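PDB 1IUH: 2'-5' RNA Ligase from Thermus thermophilus, which is a LigT-like member of the 2H superfamily, a family of phosphoesterase-like proteins marked by two histidine-containing sequence motifs. Local coordinates for residues 3-8 with 157-162; 38-43 with 125-130. All coordinates share one frame; numbering follows the deposited sequence.

Contact 1 of 2, residues 3-8 with 157-162; sequences LFYAVF and FALVRS
Phe4 and Ala6 pair with Val160 and Ala158 in a buried antiparallel join between strands 2-8 and 150-164, well inside the sheet. Each pair is closed by reciprocal backbone hydrogen bonds, among them Val160 N to Phe4 O at 3.0 Å and Ala158 N to Ala6 O at 2.9 Å. The N-to-C directions of segments 3-8 and 157-162 lie 141° apart. Between the two pairs, Tyr5 meets Leu159 in a non-hydrogen-bonded pair. In this antiparallel sheet of the LigT-like fold, the face with Leu3, Tyr5 and Leu159 packs against helix 53-66, where Tyr5 OH is hydrogen-bonded to Tyr56 O. Leu159 CD1 sits over one face of the Tyr5 ring in a CH-pi contact, 4.0 Å from the centroid. Phe157 meets the same ring obliquely, its CE1 3.8 Å from Tyr5 CD2. On the opposite face of the sheet, Phe4 CG stands between its backbone N and carbonyl carbon (chi1 67°), which lays the ring alongside Val160; Val160 CB lies over it, 4.0 Å from the centroid. Val160 CG2 turns to the edge of the Phe8 ring, 3.7 Å from Phe8 CE1. Beyond, the Phe4 ring meets His39 and, edge-to-face, Tyr171.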
loop_
_atom_site.group_PDB
_atom_site.type_symbol
_atom_site.label_atom_id
_atom_site.label_comp_id
_atom_site.label_asym_id
_atom_site.label_seq_id
_atom_site.Cartn_x
_atom_site.Cartn_y
_atom_site.Cartn_z
ATOM N N LEU A 3 -5.668 6.144 9.294
ATOM C CA LEU A 3 -6.124 4.962 8.571
ATOM C C LEU A 3 -5.746 4.942 7.092
ATOM O O LEU A 3 -5.546 6.001 6.481
ATOM C CB LEU A 3 -7.645 4.930 8.646
ATOM C CG LEU A 3 -8.305 4.904 10.030
ATOM C CD1 LEU A 3 -9.746 5.310 9.897
ATOM C CD2 LEU A 3 -8.203 3.505 10.634
ATOM N N PHE A 4 -5.672 3.734 6.531
ATOM C CA PHE A 4 -5.434 3.522 5.093
ATOM C C PHE A 4 -5.989 2.156 4.667
ATOM O O PHE A 4 -6.200 1.259 5.507
ATOM C CB PHE A 4 -3.932 3.607 4.731
ATOM C CG PHE A 4 -3.061 2.500 5.298
ATOM C CD1 PHE A 4 -2.683 1.415 4.517
ATOM C CD2 PHE A 4 -2.562 2.559 6.600
ATOM C CE1 PHE A 4 -1.817 0.406 5.019
ATOM C CE2 PHE A 4 -1.690 1.546 7.105
ATOM C CZ PHE A 4 -1.330 0.477 6.293
ATOM N N TYR A 5 -6.317 2.046 3.378
ATOM C CA TYR A 5 -6.728 0.763 2.799
ATOM C C TYR A 5 -5.484 0.163 2.090
ATOM O O TYR A 5 -4.714 0.856 1.430
ATOM C CB TYR A 5 -7.896 0.879 1.781
ATOM C CG TYR A 5 -9.240 1.297 2.381
ATOM C CD1 TYR A 5 -9.638 2.637 2.321
ATOM C CD2 TYR A 5 -10.135 0.358 2.958
ATOM C CE1 TYR A 5 -10.891 3.049 2.804
ATOM C CE2 TYR A 5 -11.420 0.769 3.462
ATOM C CZ TYR A 5 -11.764 2.130 3.362
ATOM O OH TYR A 5 -12.948 2.665 3.769
ATOM N N ALA A 6 -5.303 -1.139 2.219
ATOM C CA ALA A 6 -4.149 -1.740 1.617
ATOM C C ALA A 6 -4.363 -3.201 1.277
ATOM O O ALA A 6 -5.300 -3.837 1.751
ATOM C CB ALA A 6 -2.917 -1.603 2.600
ATOM N N VAL A 7 -3.453 -3.723 0.467
ATOM C CA VAL A 7 -3.476 -5.117 0.115
ATOM C C VAL A 7 -2.256 -5.748 0.801
ATOM O O VAL A 7 -1.131 -5.269 0.622
ATOM C CB VAL A 7 -3.319 -5.312 -1.387
ATOM C CG1 VAL A 7 -2.924 -6.794 -1.701
ATOM C CG2 VAL A 7 -4.532 -4.938 -2.051
ATOM N N PHE A 8 -2.471 -6.786 1.596
ATOM C CA PHE A 8 -1.356 -7.513 2.194
ATOM C C PHE A 8 -1.020 -8.643 1.227
ATOM O O PHE A 8 -1.811 -8.983 0.326
ATOM C CB PHE A 8 -1.672 -7.983 3.617
ATOM C CG PHE A 8 -1.558 -6.877 4.610
ATOM C CD1 PHE A 8 -2.699 -6.213 5.072
ATOM C CD2 PHE A 8 -0.295 -6.404 4.969
ATOM C CE1 PHE A 8 -2.597 -5.087 5.866
ATOM C CE2 PHE A 8 -0.153 -5.301 5.744
ATOM C CZ PHE A 8 -1.329 -4.615 6.211
ATOM N N PHE A 157 -8.579 -7.120 0.644
ATOM C CA PHE A 157 -7.751 -6.035 1.171
ATOM C C PHE A 157 -8.229 -5.669 2.568
ATOM O O PHE A 157 -9.177 -6.264 3.078
ATOM C CB PHE A 157 -7.829 -4.844 0.240
ATOM C CG PHE A 157 -9.202 -4.304 0.104
ATOM C CD1 PHE A 157 -9.592 -3.126 0.791
ATOM C CD2 PHE A 157 -10.162 -4.985 -0.666
ATOM C CE1 PHE A 157 -10.943 -2.652 0.702
ATOM C CE2 PHE A 157 -11.497 -4.516 -0.746
ATOM C CZ PHE A 157 -11.888 -3.352 -0.059
ATOM N N ALA A 158 -7.606 -4.683 3.197
ATOM C CA ALA A 158 -7.992 -4.338 4.551
ATOM C C ALA A 158 -7.965 -2.876 4.887
ATOM O O ALA A 158 -7.344 -2.079 4.164
ATOM C CB ALA A 158 -7.076 -5.092 5.525
ATOM N N LEU A 159 -8.640 -2.549 5.993
ATOM C CA LEU A 159 -8.705 -1.223 6.552
ATOM C C LEU A 159 -7.791 -1.440 7.722
ATOM O O LEU A 159 -8.030 -2.321 8.536
ATOM C CB LEU A 159 -10.086 -0.874 7.073
ATOM C CG LEU A 159 -10.140 0.505 7.780
ATOM C CD1 LEU A 159 -9.675 1.611 6.807
ATOM C CD2 LEU A 159 -11.546 0.794 8.303
ATOM N N VAL A 160 -6.750 -0.620 7.792
ATOM C CA VAL A 160 -5.691 -0.708 8.781
ATOM C C VAL A 160 -5.413 0.608 9.505
ATOM O O VAL A 160 -5.437 1.689 8.907
ATOM C CB VAL A 160 -4.305 -1.083 8.062
ATOM C CG1 VAL A 160 -3.210 -1.449 9.106
ATOM C CG2 VAL A 160 -4.527 -2.150 7.015
ATOM N N ARG A 161 -5.121 0.499 10.789
ATOM C CA ARG A 161 -4.734 1.667 11.561
ATOM C C ARG A 161 -3.200 1.644 11.700
ATOM O O ARG A 161 -2.593 0.598 11.820
ATOM C CB ARG A 161 -5.334 1.632 12.959
ATOM C CG ARG A 161 -5.027 2.921 13.749
ATOM C CD ARG A 161 -5.314 2.749 15.214
ATOM N NE ARG A 161 -5.155 3.981 15.983
ATOM C CZ ARG A 161 -5.555 4.078 17.231
ATOM N NH1 ARG A 161 -6.106 3.009 17.789
ATOM N NH2 ARG A 161 -5.483 5.229 17.875
ATOM N N SER A 162 -2.580 2.801 11.674
ATOM C CA SER A 162 -1.146 2.896 11.829
ATOM C C SER A 162 -0.940 3.817 13.004
ATOM O O SER A 162 -1.617 4.814 13.119
ATOM C CB SER A 162 -0.481 3.534 10.598
ATOM O OG SER A 162 0.941 3.579 10.734
#

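Contact 2 of 2, residues 38-43 with 125-130; sequences LHLTLL and KPFKPH
Leu40 and Phe127 carry most of this contact, with His130 next. Leu40 is the middle residue of a His-Leu-Thr triplet, and His130 opens the second H-x-T sequence of the pair that defines 2H proteins; the contact thus sets one motif beside the other. The touching parts run nearly antiparallel, the CA atoms of Leu40 and His130, 5.9 Å apart, making the one close backbone pairing. With CG anti to the backbone N (chi1 -175°), the branched end of Leu40 packs against the His130 backbone: Leu40 CG lies 3.5 Å from His130 O in van der Waals contact, and Leu40 CD1 packs alongside the Pro129 ring, 3.8 Å from Pro129 CB. The other methyl, CD2, touches the edge of the Phe127 ring, 4.2 Å from CZ. Phe127, its CG opposite the backbone N (chi1 172°), brings that edge also to Thr41 O, 3.5 Å from Phe127 CE1; Leu99 of helix 96-113 packs on the same side chain. The His130 side chain leaves the backbone away from the strand, and in the conformer modelled here its ring stacks on Phe90. One water joins the backbones, donating hydrogen bonds to Thr41 O at 3.0 Å and to Lys128 O at 3.2 Å.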
loop_
_atom_site.group_PDB
_atom_site.type_symbol
_atom_site.label_atom_id
_atom_site.label_comp_id
_atom_site.label_asym_id
_atom_site.label_seq_id
_atom_site.Cartn_x
_atom_site.Cartn_y
_atom_site.Cartn_z
ATOM N N LEU A 38 5.068 -5.460 4.825
ATOM C CA LEU A 38 5.153 -5.200 3.400
ATOM C C LEU A 38 3.708 -5.142 2.883
ATOM O O LEU A 38 2.874 -5.947 3.266
ATOM C CB LEU A 38 6.008 -6.262 2.726
ATOM C CG LEU A 38 7.561 -6.147 2.801
ATOM C CD1 LEU A 38 8.110 -7.450 2.149
ATOM C CD2 LEU A 38 8.192 -4.909 2.056
ATOM N N HIS A 39 3.394 -4.157 2.045
ATOM C CA HIS A 39 2.010 -4.006 1.566
ATOM C C HIS A 39 1.854 -2.949 0.448
ATOM O O HIS A 39 2.696 -2.061 0.285
ATOM C CB HIS A 39 1.153 -3.563 2.746
ATOM C CG HIS A 39 1.347 -2.119 3.081
ATOM N ND1 HIS A 39 2.404 -1.673 3.847
ATOM C CD2 HIS A 39 0.663 -1.010 2.689
ATOM C CE1 HIS A 39 2.359 -0.347 3.917
ATOM N NE2 HIS A 39 1.317 0.078 3.220
ATOM N N LEU A 40 0.748 -3.006 -0.267
ATOM C CA LEU A 40 0.471 -2.009 -1.325
ATOM C C LEU A 40 -0.729 -1.199 -0.856
ATOM O O LEU A 40 -1.822 -1.756 -0.658
ATOM C CB LEU A 40 0.105 -2.694 -2.652
ATOM C CG LEU A 40 -0.090 -1.786 -3.863
ATOM C CD1 LEU A 40 0.372 -2.494 -5.207
ATOM C CD2 LEU A 40 -1.583 -1.417 -3.911
ATOM N N THR A 41 -0.549 0.096 -0.672
ATOM C CA THR A 41 -1.658 0.950 -0.224
ATOM C C THR A 41 -2.639 1.355 -1.328
ATOM O O THR A 41 -2.244 1.785 -2.367
ATOM C CB THR A 41 -1.101 2.217 0.443
ATOM O OG1 THR A 41 -0.283 1.826 1.572
ATOM C CG2 THR A 41 -2.238 3.136 0.887
ATOM N N LEU A 42 -3.934 1.174 -1.144
ATOM C CA LEU A 42 -4.825 1.597 -2.231
ATOM C C LEU A 42 -5.295 3.031 -2.026
ATOM O O LEU A 42 -5.554 3.755 -2.978
ATOM C CB LEU A 42 -6.006 0.680 -2.340
ATOM C CG LEU A 42 -5.611 -0.774 -2.482
ATOM C CD1 LEU A 42 -6.675 -1.644 -1.811
ATOM C CD2 LEU A 42 -5.470 -1.102 -3.949
ATOM N N LEU A 43 -5.346 3.454 -0.783
ATOM C CA LEU A 43 -5.793 4.799 -0.461
ATOM C C LEU A 43 -5.437 5.142 0.977
ATOM O O LEU A 43 -5.891 4.452 1.865
ATOM C CB LEU A 43 -7.300 4.896 -0.622
ATOM C CG LEU A 43 -7.876 6.259 -0.223
ATOM C CD1 LEU A 43 -7.295 7.267 -1.160
ATOM C CD2 LEU A 43 -9.469 6.273 -0.316
ATOM N N LYS A 125 -2.327 13.065 -5.306
ATOM C CA LYS A 125 -1.354 12.236 -5.970
ATOM C C LYS A 125 -2.121 11.209 -6.747
ATOM O O LYS A 125 -3.178 10.730 -6.322
ATOM C CB LYS A 125 -0.460 11.496 -4.974
ATOM C CG LYS A 125 0.536 12.356 -4.190
ATOM C CD LYS A 125 1.487 11.455 -3.408
ATOM C CE LYS A 125 2.209 12.180 -2.228
ATOM N NZ LYS A 125 2.644 11.204 -1.124
ATOM N N PRO A 126 -1.632 10.901 -7.941
ATOM C CA PRO A 126 -2.192 9.920 -8.874
ATOM C C PRO A 126 -1.759 8.583 -8.326
ATOM O O PRO A 126 -0.611 8.402 -7.994
ATOM C CB PRO A 126 -1.465 10.226 -10.180
ATOM C CG PRO A 126 -1.204 11.689 -10.089
ATOM C CD PRO A 126 -0.708 11.816 -8.651
ATOM N N PHE A 127 -2.683 7.651 -8.256
ATOM C CA PHE A 127 -2.382 6.334 -7.746
ATOM C C PHE A 127 -1.313 5.596 -8.579
ATOM O O PHE A 127 -1.416 5.483 -9.790
ATOM C CB PHE A 127 -3.673 5.515 -7.683
ATOM C CG PHE A 127 -3.465 4.098 -7.345
ATOM C CD1 PHE A 127 -2.950 3.734 -6.123
ATOM C CD2 PHE A 127 -3.778 3.114 -8.238
ATOM C CE1 PHE A 127 -2.750 2.382 -5.787
ATOM C CE2 PHE A 127 -3.575 1.738 -7.898
ATOM C CZ PHE A 127 -3.061 1.395 -6.665
ATOM N N LYS A 128 -0.304 5.088 -7.890
ATOM C CA LYS A 128 0.782 4.332 -8.480
ATOM C C LYS A 128 0.903 2.990 -7.732
ATOM O O LYS A 128 1.484 2.954 -6.641
ATOM C CB LYS A 128 2.082 5.073 -8.266
ATOM C CG LYS A 128 2.808 5.360 -9.499
ATOM C CD LYS A 128 2.683 6.830 -9.807
ATOM C CE LYS A 128 3.151 7.092 -11.221
ATOM N NZ LYS A 128 3.385 8.541 -11.346
ATOM N N PRO A 129 0.419 1.873 -8.302
ATOM C CA PRO A 129 0.586 0.650 -7.492
ATOM C C PRO A 129 2.069 0.307 -7.159
ATOM O O PRO A 129 2.773 -0.289 -7.989
ATOM C CB PRO A 129 -0.123 -0.430 -8.328
ATOM C CG PRO A 129 0.087 0.054 -9.760
ATOM C CD PRO A 129 0.058 1.595 -9.697
ATOM N N HIS A 130 2.501 0.703 -5.950
ATOM C CA HIS A 130 3.875 0.543 -5.420
ATOM C C HIS A 130 3.883 -0.206 -4.049
ATOM O O HIS A 130 2.923 -0.086 -3.293
ATOM C CB HIS A 130 4.507 1.952 -5.204
ATOM C CG HIS A 130 4.752 2.748 -6.462
ATOM N ND1 HIS A 130 5.271 4.028 -6.435
ATOM C CD2 HIS A 130 4.596 2.434 -7.779
ATOM C CE1 HIS A 130 5.426 4.465 -7.676
ATOM N NE2 HIS A 130 5.025 3.520 -8.510
HETATM O O HOH W 1 0.364 2.590 -3.618
#

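The centres of contacts 1 and 2 are about 11 Å apart, and both reach the same antiparallel sheet, in which strand 2-8 lies between strands 150-164 and 39-47. Contact 1 joins the first strand of the chain to a late one; contact 2 is nested in the loop closed by contact 1. The two meet through strand 2-8: Tyr5 O and Leu42 N, 2.7 Å apart, probably hydrogen-bond, as do Val7 N and Leu40 O at 2.8 Å. Leu42 and Leu43 both face Tyr5 in a classic beta bulge. Contact 1 therefore ties the strand that carries the first H-x-T motif, by way of its neighbour, to strand 150-164, while contact 2 brings the start of the second motif close.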